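Local structure of inositol 2-dehydrogenase (Sinorhizobium meliloti, 4HKT) at residues Gly235-Arg239 / Ala251-Arg255. The protein oxidises myo-inositol to 2-keto-myo-inositol (scyllo-inosose) with NAD+, the first step in breaking inositol down to acetyl-CoA. Residues are numbered along the deposited sequence; the frame is centred on the assembly and turned at random.
Sequences GYDQR and AENQR. With EDO (1,2-ethanediol), chain R.
Gln238 and Asn253 face each other with CA atoms 5.9 Å apart, as do Arg239 and Glu252, where strand 237-244 and the chain leaving strand 248-251 part company. The two strands pair antiparallel at one end of the large mixed sheet of the Gfo/Idh/MocA C-terminal domain. No direct backbone hydrogen bond joins the two segments: one water links the carbonyls of Tyr236 and Gln254, another those of Gln238 and Glu252, and the side-chain amide of Asn253 supplies the direct bonds. Its OD1 accepts from Gln238 N at 2.7 Å, nearly straight (171°) and in the carbonyl plane.

Asn253 ND2 donates to Asp237 OD1 at 2.8 Å; the acceptor lies in the amide plane, yet the donor stands 57° out of the carboxylate plane, while Arg239 NE takes the syn lone pair of the same oxygen. With chi1 at -167°, CG of Asp237 swings opposite the backbone N, bringing the carboxylate alongside Arg239: NE bonds OD1 and NH2 bonds OD2, a side-on salt bridge, both 2.8 Å. Arg239 NH2 also forms a salt bridge with Glu241 of a neighbouring subunit, so the pair reaches a subunit interface. Replacing Asp237 with an alanine is likely to leave Asn253 ND2 without its protein acceptor and the guanidinium freer to turn.

Bent at chi2, Gln238 lays CD 3.6 Å above one face of the Tyr236 ring, offset toward the rim, its NE2 bonded to Asp237 O and OE1 to Tyr280. A bound ethanediol, probably from the crystallisation liquor, uses both Asn253 nitrogens, O2 accepting from N and O1 from ND2 at 2.6 Å.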
loop_
_atom_site.group_PDB
_atom_site.type_symbol
_atom_site.label_atom_id
_atom_site.label_comp_id
_atom_site.label_asym_id
_atom_site.label_seq_id
_atom_site.Cartn_x
_atom_site.Cartn_y
_atom_site.Cartn_z
ATOM N N GLY B 235 8.451 14.193 7.554
ATOM C CA GLY B 235 7.863 14.059 8.881
ATOM C C GLY B 235 8.510 12.991 9.776
ATOM O O GLY B 235 9.666 12.606 9.591
ATOM N N TYR B 236 7.763 12.572 10.784
ATOM C CA TYR B 236 8.264 11.783 11.864
ATOM C C TYR B 236 8.238 10.300 11.465
ATOM O O TYR B 236 7.186 9.662 11.476
ATOM C CB TYR B 236 7.417 12.034 13.094
ATOM C CG TYR B 236 7.969 11.588 14.432
ATOM C CD1 TYR B 236 9.347 11.518 14.676
ATOM C CD2 TYR B 236 7.096 11.296 15.489
ATOM C CE1 TYR B 236 9.828 11.171 15.922
ATOM C CE2 TYR B 236 7.561 10.957 16.728
ATOM C CZ TYR B 236 8.923 10.898 16.945
ATOM O OH TYR B 236 9.368 10.568 18.191
ATOM N N ASP B 237 9.389 9.802 11.045
ATOM C CA ASP B 237 9.531 8.438 10.535
ATOM C C ASP B 237 9.765 7.492 11.693
ATOM O O ASP B 237 10.690 7.658 12.421
ATOM C CB ASP B 237 10.702 8.402 9.530
ATOM C CG ASP B 237 10.758 7.122 8.706
ATOM O OD1 ASP B 237 9.994 6.143 8.972
ATOM O OD2 ASP B 237 11.605 7.107 7.785
ATOM N N GLN B 238 8.872 6.538 11.894
ATOM C CA GLN B 238 8.927 5.658 13.040
ATOM C C GLN B 238 8.546 4.266 12.581
ATOM O O GLN B 238 7.382 3.880 12.641
ATOM C CB GLN B 238 7.938 6.105 14.147
ATOM C CG GLN B 238 8.153 7.500 14.723
ATOM C CD GLN B 238 9.249 7.505 15.738
ATOM O OE1 GLN B 238 9.023 7.213 16.910
ATOM N NE2 GLN B 238 10.450 7.857 15.310
ATOM N N ARG B 239 9.526 3.501 12.111
ATOM C CA ARG B 239 9.263 2.145 11.626
ATOM C C ARG B 239 9.978 1.089 12.421
ATOM O O ARG B 239 11.072 1.307 12.917
ATOM C CB ARG B 239 9.679 2.027 10.187
ATOM C CG ARG B 239 8.675 2.649 9.244
ATOM C CD ARG B 239 9.276 2.602 7.858
ATOM N NE ARG B 239 10.237 3.668 7.640
ATOM C CZ ARG B 239 11.277 3.598 6.801
ATOM N NH1 ARG B 239 11.547 2.486 6.147
ATOM N NH2 ARG B 239 12.068 4.652 6.628
ATOM N N ALA B 251 5.469 -2.641 11.482
ATOM C CA ALA B 251 4.480 -1.599 11.624
ATOM C C ALA B 251 4.898 -0.489 10.694
ATOM O O ALA B 251 6.037 -0.013 10.748
ATOM C CB ALA B 251 4.399 -1.082 13.033
ATOM N N GLU B 252 3.962 -0.121 9.826
ATOM C CA GLU B 252 4.135 0.981 8.885
ATOM C C GLU B 252 4.030 2.333 9.599
ATOM O O GLU B 252 3.535 2.435 10.737
ATOM C CB GLU B 252 3.086 0.885 7.748
ATOM C CG GLU B 252 1.679 1.271 8.209
ATOM C CD GLU B 252 0.554 0.810 7.276
ATOM O OE1 GLU B 252 0.569 -0.358 6.818
ATOM O OE2 GLU B 252 -0.395 1.611 7.069
ATOM N N ASN B 253 4.499 3.370 8.914
ATOM C CA ASN B 253 4.373 4.726 9.430
ATOM C C ASN B 253 2.907 5.152 9.531
ATOM O O ASN B 253 2.084 4.750 8.723
ATOM C CB ASN B 253 5.091 5.690 8.525
ATOM C CG ASN B 253 6.545 5.856 8.910
ATOM O OD1 ASN B 253 6.889 5.959 10.095
ATOM N ND2 ASN B 253 7.395 5.927 7.917
ATOM N N GLN B 254 2.641 6.028 10.479
ATOM C CA GLN B 254 1.343 6.661 10.628
ATOM C C GLN B 254 1.371 8.082 10.072
ATOM O O GLN B 254 2.385 8.795 10.133
ATOM C CB GLN B 254 0.966 6.688 12.125
ATOM C CG GLN B 254 0.668 5.323 12.706
ATOM C CD GLN B 254 -0.630 4.776 12.162
ATOM O OE1 GLN B 254 -1.631 5.494 12.123
ATOM N NE2 GLN B 254 -0.622 3.519 11.716
ATOM N N ARG B 255 0.231 8.507 9.550
ATOM C CA ARG B 255 0.054 9.903 9.132
ATOM C C ARG B 255 -1.346 10.347 9.650
ATOM O O ARG B 255 -2.209 9.484 9.878
ATOM C CB ARG B 255 0.147 9.966 7.616
ATOM C CG ARG B 255 -0.767 8.967 6.920
ATOM C CD ARG B 255 -0.798 9.187 5.422
ATOM N NE ARG B 255 0.523 9.152 4.788
ATOM C CZ ARG B 255 1.253 8.059 4.531
ATOM N NH1 ARG B 255 0.843 6.836 4.874
ATOM N NH2 ARG B 255 2.450 8.200 3.950
HETATM C C1 EDO R . 5.951 4.405 5.232
HETATM O O1 EDO R . 6.796 5.472 5.401
HETATM C C2 EDO R . 6.524 3.337 6.112
HETATM O O2 EDO R . 5.510 2.430 6.403
HETATM O O HOH W 1 4.361 9.872 11.893
HETATM O O HOH W 2 4.661 4.098 12.862
#